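Local coordinates for protein E1 (Kluyveromyces marxianus, PDB 3VX6) that acts as an E1-like activating enzyme that activates ATG8 and ATG12 for the conjugation reactions of autophagy and cytoplasm-to-vacuole transport, at residues L113-D116 and L117-I121; F23-E26 and L27-K31. All coordinates share one frame; numbering follows the deposited sequence.

Contact 1: L113-D116 and L117-I121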
loop_
_atom_site.group_PDB
_atom_site.type_symbol
_atom_site.label_atom_id
_atom_site.label_comp_id
_atom_site.label_asym_id
_atom_site.label_seq_id
_atom_site.Cartn_x
_atom_site.Cartn_y
_atom_site.Cartn_z
ATOM N N LEU A 113 1.731 -11.628 -9.074
ATOM C CA LEU A 113 1.622 -12.983 -9.581
ATOM C C LEU A 113 2.823 -13.431 -10.407
ATOM O O LEU A 113 2.866 -14.563 -10.888
ATOM C CB LEU A 113 0.305 -13.161 -10.360
ATOM C CG LEU A 113 -0.071 -12.202 -11.487
ATOM C CD1 LEU A 113 0.748 -12.540 -12.725
ATOM C CD2 LEU A 113 -1.561 -12.321 -11.791
ATOM N N GLU A 114 3.812 -12.562 -10.567
ATOM C CA GLU A 114 4.990 -12.965 -11.314
ATOM C C GLU A 114 6.283 -12.801 -10.521
ATOM O O GLU A 114 7.313 -13.345 -10.914
ATOM C CB GLU A 114 5.099 -12.201 -12.647
ATOM C CG GLU A 114 5.221 -10.682 -12.527
ATOM C CD GLU A 114 5.552 -9.987 -13.856
ATOM O OE1 GLU A 114 5.011 -10.398 -14.910
ATOM O OE2 GLU A 114 6.343 -9.013 -13.839
ATOM N N ASN A 115 6.237 -12.085 -9.400
ATOM C CA ASN A 115 7.453 -11.866 -8.620
ATOM C C ASN A 115 7.342 -12.187 -7.138
ATOM O O ASN A 115 7.783 -13.239 -6.679
ATOM C CB ASN A 115 7.927 -10.415 -8.775
ATOM C CG ASN A 115 7.981 -9.965 -10.229
ATOM O OD1 ASN A 115 8.487 -10.680 -11.096
ATOM N ND2 ASN A 115 7.467 -8.766 -10.500
ATOM N N ASP A 116 6.764 -11.260 -6.387
ATOM C CA ASP A 116 6.618 -11.416 -4.948
ATOM C C ASP A 116 5.382 -10.624 -4.557
ATOM O O ASP A 116 5.062 -9.618 -5.199
ATOM C CB ASP A 116 7.865 -10.850 -4.252
ATOM C CG ASP A 116 7.899 -11.131 -2.753
ATOM O OD1 ASP A 116 7.012 -10.642 -2.018
ATOM O OD2 ASP A 116 8.828 -11.837 -2.305
ATOM N N LEU A 117 4.673 -11.077 -3.526
ATOM C CA LEU A 117 3.486 -10.361 -3.082
ATOM C C LEU A 117 3.860 -9.003 -2.496
ATOM O O LEU A 117 3.073 -8.063 -2.539
ATOM C CB LEU A 117 2.711 -11.164 -2.036
ATOM C CG LEU A 117 2.169 -12.515 -2.474
ATOM C CD1 LEU A 117 1.224 -12.998 -1.412
ATOM C CD2 LEU A 117 1.472 -12.403 -3.818
ATOM N N ASN A 118 5.057 -8.888 -1.940
ATOM C CA ASN A 118 5.455 -7.610 -1.380
ATOM C C ASN A 118 5.294 -6.526 -2.422
ATOM O O ASN A 118 5.023 -5.381 -2.089
ATOM C CB ASN A 118 6.911 -7.640 -0.928
ATOM C CG ASN A 118 7.089 -8.306 0.421
ATOM O OD1 ASN A 118 6.815 -7.708 1.473
ATOM N ND2 ASN A 118 7.541 -9.556 0.404
ATOM N N GLU A 119 5.448 -6.887 -3.687
ATOM C CA GLU A 119 5.346 -5.903 -4.752
ATOM C C GLU A 119 3.962 -5.370 -5.032
ATOM O O GLU A 119 3.820 -4.365 -5.730
ATOM C CB GLU A 119 5.923 -6.458 -6.047
ATOM C CG GLU A 119 7.392 -6.757 -5.974
ATOM C CD GLU A 119 7.967 -7.098 -7.327
ATOM O OE1 GLU A 119 9.009 -7.781 -7.356
ATOM O OE2 GLU A 119 7.390 -6.676 -8.361
ATOM N N ILE A 120 2.937 -6.027 -4.509
ATOM C CA ILE A 120 1.573 -5.574 -4.751
ATOM C C ILE A 120 1.232 -4.358 -3.902
ATOM O O ILE A 120 0.201 -3.714 -4.110
ATOM C CB ILE A 120 0.561 -6.668 -4.441
ATOM C CG1 ILE A 120 0.569 -6.950 -2.939
ATOM C CG2 ILE A 120 0.884 -7.903 -5.260
ATOM C CD1 ILE A 120 -0.268 -8.101 -2.528
ATOM N N ILE A 121 2.110 -4.046 -2.953
ATOM C CA ILE A 121 1.908 -2.914 -2.059
ATOM C C ILE A 121 2.751 -1.716 -2.432
ATOM O O ILE A 121 3.968 -1.813 -2.532
ATOM C CB ILE A 121 2.238 -3.280 -0.594
ATOM C CG1 ILE A 121 1.167 -4.222 -0.049
ATOM C CG2 ILE A 121 2.343 -2.008 0.257
ATOM C CD1 ILE A 121 1.377 -4.596 1.384
#
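Asp116 and Glu119 close a short backbone turn beyond helix 97-114, Glu119 N donating to Asp116 O at 3.1 Å, at the entry to the 3-10 segment 117-120. The side chain of Asp116 adds a second closure. Its CG stands anti to its own backbone N (chi1 -172°), which swings OD1 forward over the start of the 3-10 turn. There Asn118 N meets the anti lone pair of Asp116 OD1 at 2.6 Å in a nearly straight bond, N-H...O 163°, and makes an Asx turn. The amide of Asn118 runs alongside the carboxylate, and its ND2 reaches the same OD1 on the syn side at 2.7 Å, lying out of the carboxylate plane. One oxygen is therefore gripped twice by a single residue. ND2 of Asn118 also donates to Ile177 O, which ties the turn to strand 177-181.

A separate pair bridges the turn farther out. Asn115 ND2 donates to Glu119 OE2 at 3.0 Å, the amide coming from above the carboxylate with the two planes 32° apart, while the outer part of Glu119 is extended. OE2 is shared with Arg111 of helix 97-114 through a salt bridge. On the buried side, Leu117 and Ile120 pack on Ile218 of helix 215-225.

The turn thus illustrates how an acidic side chain can complete the first turn of a 3-10 segment by taking an N-H near its start. Two donors on Asp116 OD1, and an amide with a guanidinium on Glu119 OE2, would be expected to favour both carboxylates in their charged form.

Contact 2: F23-E26 and L27-K31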
loop_
_atom_site.group_PDB
_atom_site.type_symbol
_atom_site.label_atom_id
_atom_site.label_comp_id
_atom_site.label_asym_id
_atom_site.label_seq_id
_atom_site.Cartn_x
_atom_site.Cartn_y
_atom_site.Cartn_z
ATOM N N PHE A 23 7.872 18.283 2.669
ATOM C CA PHE A 23 7.754 17.394 1.519
ATOM C C PHE A 23 7.494 18.220 0.281
ATOM O O PHE A 23 8.071 17.972 -0.771
ATOM C CB PHE A 23 6.600 16.419 1.700
ATOM C CG PHE A 23 6.327 15.583 0.485
ATOM C CD1 PHE A 23 5.389 15.986 -0.453
ATOM C CD2 PHE A 23 7.014 14.389 0.281
ATOM C CE1 PHE A 23 5.137 15.215 -1.574
ATOM C CE2 PHE A 23 6.768 13.610 -0.836
ATOM C CZ PHE A 23 5.827 14.020 -1.768
ATOM N N PHE A 24 6.593 19.189 0.414
ATOM C CA PHE A 24 6.261 20.072 -0.687
ATOM C C PHE A 24 7.365 21.084 -0.843
ATOM O O PHE A 24 7.543 21.657 -1.913
ATOM C CB PHE A 24 4.936 20.766 -0.434
ATOM C CG PHE A 24 3.766 19.890 -0.696
ATOM C CD1 PHE A 24 2.866 19.589 0.315
ATOM C CD2 PHE A 24 3.590 19.315 -1.950
ATOM C CE1 PHE A 24 1.813 18.729 0.080
ATOM C CE2 PHE A 24 2.545 18.457 -2.191
ATOM C CZ PHE A 24 1.656 18.163 -1.180
ATOM N N HIS A 25 8.096 21.311 0.239
ATOM C CA HIS A 25 9.212 22.218 0.192
ATOM C C HIS A 25 10.227 21.463 -0.640
ATOM O O HIS A 25 10.821 22.008 -1.558
ATOM C CB HIS A 25 9.754 22.483 1.598
ATOM C CG HIS A 25 9.210 23.730 2.232
ATOM N ND1 HIS A 25 7.858 23.988 2.337
ATOM C CD2 HIS A 25 9.839 24.780 2.811
ATOM C CE1 HIS A 25 7.677 25.143 2.953
ATOM N NE2 HIS A 25 8.862 25.644 3.251
ATOM N N GLU A 26 10.395 20.185 -0.329
ATOM C CA GLU A 26 11.337 19.354 -1.058
ATOM C C GLU A 26 10.811 19.110 -2.467
ATOM O O GLU A 26 11.577 19.107 -3.426
ATOM C CB GLU A 26 11.554 18.024 -0.327
ATOM C CG GLU A 26 12.543 17.068 -1.001
ATOM C CD GLU A 26 13.961 17.628 -1.122
ATOM O OE1 GLU A 26 14.216 18.759 -0.645
ATOM O OE2 GLU A 26 14.824 16.927 -1.696
ATOM N N LEU A 27 9.505 18.903 -2.597
ATOM C CA LEU A 27 8.930 18.681 -3.914
ATOM C C LEU A 27 9.230 19.927 -4.703
ATOM O O LEU A 27 9.661 19.855 -5.848
ATOM C CB LEU A 27 7.412 18.473 -3.844
ATOM C CG LEU A 27 6.691 18.406 -5.199
ATOM C CD1 LEU A 27 7.344 17.358 -6.085
ATOM C CD2 LEU A 27 5.231 18.083 -4.986
ATOM N N SER A 28 9.001 21.075 -4.077
ATOM C CA SER A 28 9.265 22.350 -4.722
ATOM C C SER A 28 10.720 22.366 -5.156
ATOM O O SER A 28 11.025 22.601 -6.321
ATOM C CB SER A 28 9.001 23.502 -3.754
ATOM O OG SER A 28 7.631 23.581 -3.406
ATOM N N ARG A 29 11.615 22.104 -4.211
ATOM C CA ARG A 29 13.038 22.080 -4.504
ATOM C C ARG A 29 13.297 21.145 -5.684
ATOM O O ARG A 29 13.879 21.549 -6.692
ATOM C CB ARG A 29 13.828 21.619 -3.268
ATOM C CG ARG A 29 13.718 22.562 -2.060
ATOM C CD ARG A 29 13.990 21.833 -0.744
ATOM N NE ARG A 29 13.328 22.495 0.381
ATOM C CZ ARG A 29 13.035 21.905 1.540
ATOM N NH1 ARG A 29 13.346 20.628 1.740
ATOM N NH2 ARG A 29 12.419 22.591 2.498
ATOM N N LEU A 30 12.847 19.901 -5.568
ATOM C CA LEU A 30 13.049 18.930 -6.632
ATOM C C LEU A 30 12.409 19.347 -7.949
ATOM O O LEU A 30 12.991 19.142 -9.016
ATOM C CB LEU A 30 12.519 17.562 -6.207
ATOM C CG LEU A 30 13.389 16.780 -5.220
ATOM C CD1 LEU A 30 12.658 15.524 -4.817
ATOM C CD2 LEU A 30 14.726 16.431 -5.846
ATOM N N LYS A 31 11.209 19.920 -7.880
ATOM C CA LYS A 31 10.528 20.366 -9.090
ATOM C C LYS A 31 11.260 21.586 -9.619
ATOM O O LYS A 31 11.025 22.027 -10.743
ATOM C CB LYS A 31 9.070 20.744 -8.811
ATOM C CG LYS A 31 8.319 21.172 -10.068
ATOM C CD LYS A 31 6.937 21.704 -9.765
ATOM C CE LYS A 31 6.231 22.109 -11.053
ATOM N NZ LYS A 31 4.884 22.685 -10.790
#
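Glu26 and Arg29, three residues apart on one helix, form a salt bridge in which Arg29 NH1 donates to Glu26 OE1 at 3.2 Å. The bond is nearly straight, N-H...O 163°, and the oxygen lies at the edge of the guanidinium, close to its plane, while NH1 arrives on the anti side of the carboxylate. Glu26 bends at chi2 (61°), which carries its carboxylate out beside Arg29 and Leu30; OE2 then lies over Leu30 CG at 3.8 Å. Arg29 is extended from CG to NE, and its guanidinium folds back so that one face covers the backbone at His25 C and Glu26 N.

On the buried side of the helix, Leu27 CD2 meets the edge of the Phe24 ring at CD2, 3.7 Å away, the two side chains running side by side. Within the same segment, Phe23 CD1 sits 4.0 Å above the plane of the Phe24 ring, over its centre.

The regular i to i+4 backbone bonds set the spacing that brings these side chains together. Leu30 N donates to Glu26 O at 2.6 Å, Arg29 N to His25 O at 2.8 Å, and Ser28 N to Phe24 O.

Phe23, Phe24 and Leu27 face a sheet, while Glu26 and Arg29 pair on the more exposed side. Arg29 also makes a weak, long ion pair with Asp64. Phe23 stacks on Phe67, Phe24 and Tyr138 form a T-shaped (edge-to-face) pair, and both phenylalanines touch Met125 of strand 123-130, as Leu27 touches Leu83 of strand 78-86; helix 21-33 is thereby laid on the sheet that contains strands 40-47, 78-86 and 123-130.

Overall arrangement
Both contacts are local, and they lie in series along the chain, with centres about 30 Å apart. Contact 1 is near the middle of the molecule, about 11 Å from the chain centre, and packs against the sheet containing strands 177-181 and 198-202. Contact 2 is peripheral, about 23 Å out, on the sheet containing strand 123-130, which follows contact 1 in the chain. Both combine buried apolar residues with more exposed polar ones, though Asn118 in contact 1 is bonded to strand 177-181. Their chemistry differs with backbone form: a side-chain acceptor supplements a tight turn in contact 1, whereas regular helical bonding in contact 2 carries an ion pair on one face and aromatic packing on another.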